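Local coordinates for DNA polymerase III, gamma subunit-related protein (Thermotoga maritima, PDB 2GNO) that is related to the gamma subunit of bacterial DNA polymerase III and probably binds DNA, though its precise role is not established, at residues A227-D230 with Q231-T235; P39-V42 with E43-P46; I251-E255 with N256-S260. One frame throughout, in Å; residues are numbered along the deposited sequence.

Interaction 1: A227-D230 with Q231-T235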
# COMPACT_ATOMS: atom_id res chain seq x y z
N ALA A 227 -22.44 19.84 -10.45
CA ALA A 227 -23.33 19.49 -9.37
C ALA A 227 -22.66 18.30 -8.68
O ALA A 227 -22.54 18.30 -7.45
CB ALA A 227 -24.71 19.13 -9.89
N LEU A 228 -22.20 17.32 -9.47
CA LEU A 228 -21.51 16.15 -8.91
C LEU A 228 -20.25 16.61 -8.19
O LEU A 228 -19.97 16.18 -7.09
CB LEU A 228 -21.14 15.15 -10.01
CG LEU A 228 -20.47 13.84 -9.59
CD1 LEU A 228 -21.32 13.06 -8.59
CD2 LEU A 228 -20.17 13.01 -10.80
N PHE A 229 -19.48 17.49 -8.83
CA PHE A 229 -18.24 18.00 -8.24
C PHE A 229 -18.46 18.67 -6.89
O PHE A 229 -17.72 18.41 -5.95
CB PHE A 229 -17.56 18.97 -9.19
CG PHE A 229 -16.24 19.46 -8.72
CD1 PHE A 229 -15.10 18.71 -8.96
CD2 PHE A 229 -16.11 20.69 -8.09
CE1 PHE A 229 -13.87 19.15 -8.56
CE2 PHE A 229 -14.88 21.13 -7.68
CZ PHE A 229 -13.76 20.36 -7.91
N ASP A 230 -19.48 19.54 -6.81
CA ASP A 230 -19.83 20.23 -5.55
C ASP A 230 -20.21 19.23 -4.46
O ASP A 230 -19.76 19.37 -3.32
CB ASP A 230 -20.94 21.26 -5.75
CG ASP A 230 -20.50 22.45 -6.62
OD1 ASP A 230 -19.28 22.63 -6.85
OD2 ASP A 230 -21.39 23.20 -7.09
N GLN A 231 -21.00 18.22 -4.82
CA GLN A 231 -21.39 17.17 -3.87
C GLN A 231 -20.16 16.42 -3.33
O GLN A 231 -20.11 16.08 -2.15
CB GLN A 231 -22.36 16.19 -4.53
CG GLN A 231 -22.87 15.07 -3.63
CD GLN A 231 -23.82 14.12 -4.36
OE1 GLN A 231 -23.89 14.08 -5.59
NE2 GLN A 231 -24.54 13.32 -3.58
N VAL A 232 -19.19 16.14 -4.20
CA VAL A 232 -17.99 15.43 -3.77
C VAL A 232 -17.07 16.31 -2.92
O VAL A 232 -16.56 15.84 -1.91
CB VAL A 232 -17.22 14.83 -4.97
CG1 VAL A 232 -15.88 14.22 -4.54
CG2 VAL A 232 -18.07 13.77 -5.66
N THR A 233 -16.86 17.55 -3.33
CA THR A 233 -15.98 18.45 -2.61
C THR A 233 -16.57 18.97 -1.29
O THR A 233 -15.81 19.43 -0.45
CB THR A 233 -15.50 19.62 -3.48
OG1 THR A 233 -16.61 20.37 -3.94
CG2 THR A 233 -14.67 19.11 -4.66
N ASN A 234 -17.89 18.92 -1.15
CA ASN A 234 -18.56 19.30 0.10
C ASN A 234 -18.50 18.16 1.14
O ASN A 234 -18.62 18.41 2.34
CB ASN A 234 -20.03 19.72 -0.12
CG ASN A 234 -20.16 21.09 -0.82
OD1 ASN A 234 -19.19 21.85 -0.96
ND2 ASN A 234 -21.38 21.40 -1.25
N THR A 235 -18.32 16.92 0.68
CA THR A 235 -18.22 15.73 1.54
C THR A 235 -16.77 15.37 1.88
O THR A 235 -16.48 15.01 3.02
CB THR A 235 -18.89 14.52 0.84
OG1 THR A 235 -20.27 14.81 0.60
CG2 THR A 235 -18.78 13.25 1.67

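Interaction 2: P39-V42 with E43-P46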
# COMPACT_ATOMS: atom_id res chain seq x y z
N PRO A 39 6.16 -14.93 10.23
CA PRO A 39 6.20 -15.62 11.50
C PRO A 39 5.46 -16.95 11.53
O PRO A 39 6.00 -17.94 12.08
CB PRO A 39 5.57 -14.60 12.46
CG PRO A 39 5.75 -13.31 11.76
CD PRO A 39 5.60 -13.58 10.37
N GLU A 40 4.26 -16.99 10.98
CA GLU A 40 3.50 -18.23 10.91
C GLU A 40 4.17 -19.24 9.99
O GLU A 40 4.13 -20.43 10.26
CB GLU A 40 2.06 -17.99 10.50
CG GLU A 40 1.28 -19.27 10.33
CD GLU A 40 -0.21 -19.08 10.26
OE1 GLU A 40 -0.71 -17.96 10.46
OE2 GLU A 40 -0.86 -20.07 10.01
N TYR A 41 4.78 -18.77 8.91
CA TYR A 41 5.49 -19.67 8.02
C TYR A 41 6.68 -20.33 8.73
O TYR A 41 6.93 -21.51 8.55
CB TYR A 41 5.95 -18.98 6.76
CG TYR A 41 6.49 -19.97 5.75
CD1 TYR A 41 5.64 -20.62 4.88
CD2 TYR A 41 7.84 -20.31 5.73
CE1 TYR A 41 6.12 -21.59 3.99
CE2 TYR A 41 8.33 -21.24 4.83
CZ TYR A 41 7.47 -21.88 3.97
OH TYR A 41 7.95 -22.82 3.09
N VAL A 42 7.41 -19.58 9.55
CA VAL A 42 8.54 -20.15 10.28
C VAL A 42 8.08 -21.06 11.43
O VAL A 42 8.64 -22.12 11.62
CB VAL A 42 9.44 -19.04 10.89
CG1 VAL A 42 10.56 -19.62 11.80
CG2 VAL A 42 10.06 -18.19 9.80
N GLU A 43 7.08 -20.62 12.17
CA GLU A 43 6.61 -21.32 13.34
C GLU A 43 5.57 -22.40 13.10
O GLU A 43 5.35 -23.22 13.98
CB GLU A 43 6.04 -20.30 14.32
CG GLU A 43 7.03 -19.21 14.76
CD GLU A 43 8.10 -19.67 15.73
OE1 GLU A 43 7.96 -20.74 16.33
OE2 GLU A 43 9.06 -18.91 15.92
N LYS A 44 4.93 -22.40 11.92
CA LYS A 44 3.88 -23.35 11.57
C LYS A 44 2.78 -23.32 12.61
O LYS A 44 2.29 -24.36 13.04
CB LYS A 44 4.43 -24.78 11.41
CG LYS A 44 5.63 -24.90 10.48
CD LYS A 44 5.33 -24.35 9.11
CE LYS A 44 6.51 -24.53 8.20
NZ LYS A 44 6.30 -23.83 6.91
N PHE A 45 2.45 -22.11 13.04
CA PHE A 45 1.42 -21.91 14.04
C PHE A 45 1.02 -20.44 13.89
O PHE A 45 1.88 -19.61 13.60
CB PHE A 45 1.98 -22.18 15.44
CG PHE A 45 0.92 -22.47 16.46
CD1 PHE A 45 0.42 -23.76 16.60
CD2 PHE A 45 0.45 -21.48 17.31
CE1 PHE A 45 -0.55 -24.06 17.53
CE2 PHE A 45 -0.53 -21.77 18.25
CZ PHE A 45 -1.03 -23.05 18.36
N PRO A 46 -0.27 -20.10 14.06
CA PRO A 46 -0.66 -18.70 13.92
C PRO A 46 -0.16 -17.81 15.08
O PRO A 46 0.07 -18.33 16.17
CB PRO A 46 -2.18 -18.76 13.89
CG PRO A 46 -2.52 -20.16 13.89
CD PRO A 46 -1.43 -20.93 14.42

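Interaction 3: I251-E255 with N256-S260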
# COMPACT_ATOMS: atom_id res chain seq x y z
N ILE A 251 -4.82 6.61 -10.60
CA ILE A 251 -5.73 5.87 -11.48
C ILE A 251 -5.81 6.53 -12.87
O ILE A 251 -5.69 5.84 -13.87
CB ILE A 251 -7.14 5.68 -10.85
CG1 ILE A 251 -7.03 4.78 -9.63
CG2 ILE A 251 -8.12 5.06 -11.87
CD1 ILE A 251 -8.28 4.71 -8.80
N ILE A 252 -5.98 7.85 -12.91
CA ILE A 252 -6.04 8.59 -14.19
C ILE A 252 -4.75 8.38 -14.99
O ILE A 252 -4.81 8.15 -16.20
CB ILE A 252 -6.31 10.11 -13.95
CG1 ILE A 252 -7.71 10.31 -13.32
CG2 ILE A 252 -6.23 10.89 -15.22
CD1 ILE A 252 -7.94 11.65 -12.72
N LEU A 253 -3.59 8.45 -14.32
CA LEU A 253 -2.31 8.23 -14.99
C LEU A 253 -2.17 6.84 -15.53
O LEU A 253 -1.92 6.67 -16.71
CB LEU A 253 -1.10 8.45 -14.07
CG LEU A 253 -0.56 9.85 -13.82
CD1 LEU A 253 0.60 9.78 -12.86
CD2 LEU A 253 -0.08 10.46 -15.15
N HIS A 254 -2.33 5.85 -14.66
CA HIS A 254 -2.14 4.45 -15.04
C HIS A 254 -3.25 3.83 -15.86
O HIS A 254 -3.00 2.81 -16.50
CB HIS A 254 -1.84 3.59 -13.81
CG HIS A 254 -0.58 3.99 -13.10
ND1 HIS A 254 -0.57 4.86 -12.03
CD2 HIS A 254 0.71 3.64 -13.31
CE1 HIS A 254 0.67 5.04 -11.62
NE2 HIS A 254 1.47 4.31 -12.38
N GLU A 255 -4.45 4.42 -15.87
CA GLU A 255 -5.57 3.83 -16.62
C GLU A 255 -6.06 4.67 -17.82
O GLU A 255 -7.26 4.79 -18.06
CB GLU A 255 -6.70 3.47 -15.64
CG GLU A 255 -6.18 2.62 -14.46
CD GLU A 255 -7.27 2.02 -13.59
OE1 GLU A 255 -8.47 2.24 -13.85
OE2 GLU A 255 -6.94 1.33 -12.61
N ASN A 256 -5.09 5.20 -18.56
CA ASN A 256 -5.24 6.02 -19.78
C ASN A 256 -3.91 5.96 -20.52
O ASN A 256 -2.88 5.72 -19.90
CB ASN A 256 -5.49 7.51 -19.45
CG ASN A 256 -6.94 7.84 -19.12
OD1 ASN A 256 -7.83 7.66 -19.95
ND2 ASN A 256 -7.16 8.49 -17.98
N THR A 257 -3.92 6.19 -21.83
CA THR A 257 -2.69 6.22 -22.65
C THR A 257 -2.42 7.68 -23.00
O THR A 257 -3.37 8.45 -23.19
CB THR A 257 -2.81 5.35 -23.91
OG1 THR A 257 -3.87 5.84 -24.75
CG2 THR A 257 -3.09 3.90 -23.52
N TRP A 258 -1.14 8.06 -23.09
CA TRP A 258 -0.76 9.46 -23.34
C TRP A 258 0.24 9.72 -24.49
O TRP A 258 1.37 10.19 -24.26
CB TRP A 258 -0.19 10.01 -22.03
CG TRP A 258 -1.07 9.79 -20.81
CD1 TRP A 258 -0.96 8.78 -19.91
CD2 TRP A 258 -2.16 10.61 -20.37
NE1 TRP A 258 -1.92 8.91 -18.94
CE2 TRP A 258 -2.67 10.02 -19.20
CE3 TRP A 258 -2.77 11.78 -20.85
CZ2 TRP A 258 -3.75 10.55 -18.50
CZ3 TRP A 258 -3.84 12.29 -20.17
CH2 TRP A 258 -4.32 11.68 -19.00
N GLU A 259 -0.20 9.49 -25.72
CA GLU A 259 0.63 9.67 -26.90
C GLU A 259 0.80 11.10 -27.45
O GLU A 259 1.89 11.45 -27.90
N SER A 260 -0.26 11.91 -27.41
CA SER A 260 -0.23 13.28 -27.94
C SER A 260 0.67 14.32 -27.26
O SER A 260 1.22 14.08 -26.19

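Interaction 1: A227-D230 with Q231-T235
The F229 ring carries the methyl group of T233 on one face. CG2 of T233 lies 3.8 Å from the centroid of the F229 ring and 19° off its normal, which is CH-pi geometry over the face; the offset leans toward the rim, where T233 CG2 comes within 3.6 Å of F229 CZ. At the edge, in the plane of the ring, stands OD1 of the adjacent D230. With CG anti to its backbone N (chi1 -175°), F229 holds its ring out from the helix, where the methyl of T233, one turn later, comes over its face.

The other branch of T233 is used as well. Its OG1 donates to the carbonyl oxygen of F229 at 3.0 Å, and T233 N reaches that same F229 O at 2.9 Å, so one oxygen is gripped by both the backbone and the side chain of T233. The hydroxyl approaches well away from the carbonyl plane, tilted by 32°, whereas the amide comes in much straighter.

All this belongs to helix 225-235 of the C-terminal domain, and the same i+4 to i pattern is made by Q231 N to A227 O, V232 N to L228 O and, less straight, N234 N to D230 O. The ring of F229 is buried against F217 of helix 203-219 and against L287, M288 and L291 of helix 283-298; T233 also touches L287.

On another side of the helix L228 points outward, and its CD1 stands 4.4 Å from V232 CG2 and 4.1 Å from Q231 OE1. The amide chain of Q231 is extended and crosses L228 obliquely, both leaning on T192, while L228 and V232 share F217 as a neighbour.

Interaction 2: P39-V42 with E43-P46
K44, itself at positive phi (56°) as the chain leaves the helix, folds its side chain back over Y41. From CB, CG lies beside the backbone N (chi1 -51°), and the chain bends at chi2 and then runs extended, which lays its far end alongside Y41. CG only skirts Y41 O, at 4.1 Å, but CD approaches Y41 O to 3.3 Å and CE to 3.1 Å. The ammonium nitrogen has two partners: K44 NZ makes a weak hydrogen bond of 2.9 Å to Y41 O, and sits 3.6 Å from the centroid of the Y41 ring, 8° off the normal, a cation-pi contact squarely over the centre of one face. The backbone supports the turn, K44 N bonding to E40 O at 2.7 Å and E43 N to P39 O. Beyond it F45 O meets CG of E40 at 3.3 Å.

This is the C-terminal end of helix 30-43, where the chain departs toward strand 52-55. Y41 OH is tied to E7 of helix 5-14, and K10 of that helix touches both Y41 and K44. On the sheet side the E43 carboxylate bonds to T82 N, R83 N and Y85 OH, securing the helix end beside strand 84-88.

Interaction 3: I251-E255 with N256-S260
N256 and W258 each send an N-H back to a carbonyl of the last helical turn, and these two hydrogen bonds carry the contact. ND2 of N256 donates to I252 O at 3.0 Å with an N-H...O angle of 158°, lying in the carbonyl plane on a lone pair; the acceptor in turn sits near the plane of the amide. NE1 of W258 donates to L253 O at 3.2 Å and 166°, likewise on a lone pair, with the oxygen exactly in the indole plane. With CG beside its backbone N (chi1 -82°), N256 holds the amide alongside I252, so that ND2 can reach both I252 O and H294 ND1 of helix 283-298. With an alanine in place of N256 the amide is gone, and I252 O and H294 ND1 would probably both lose their shared donor.

The apolar pair is I252 CG2 and W258 CZ2, 4.1 Å apart. One face of the indole is covered by N256 CB, 3.3 Å above the ring plane and offset toward the rim. V267 and L270 of helix 261-274 and I293 of helix 283-298 also touch W258.

A carbonyl oxygen also stands at the ring edge: I252 O is 3.5 Å from W258 CZ2, so the indole meets the helix end edge-on.

The chain turns out of helix 239-254 at E255, whose N is still bonded to I251 O at 2.7 Å. Side-chain N-H groups from the following loop therefore serve carbonyls I252 O and L253 O at the C-terminal end, which is likely to offset the partial negative charge gathered there and probably ties the start of the loop to the helix end.

Along the chain interaction 2 comes first, then interaction 1, then interaction 3. Interaction 2 lies at the end of helix 30-43, just before strand 52-55, an outermost strand of the five-stranded parallel sheet. Interaction 1 lies within helix 225-235 of the C-terminal domain, and interaction 3 spans the end of the next helix, 239-254, and the loop that leads to helix 261-274. Their centres are about 24 Å apart and their nearest atoms about 10 Å, yet both touch helices 203-219 and 283-298, which bridge them. Interaction 2 is on the other side of the chain's centre, its centre about 47 Å from that of interaction 1 and 42 Å from that of interaction 3, so the contacts report on two separate parts of the molecule.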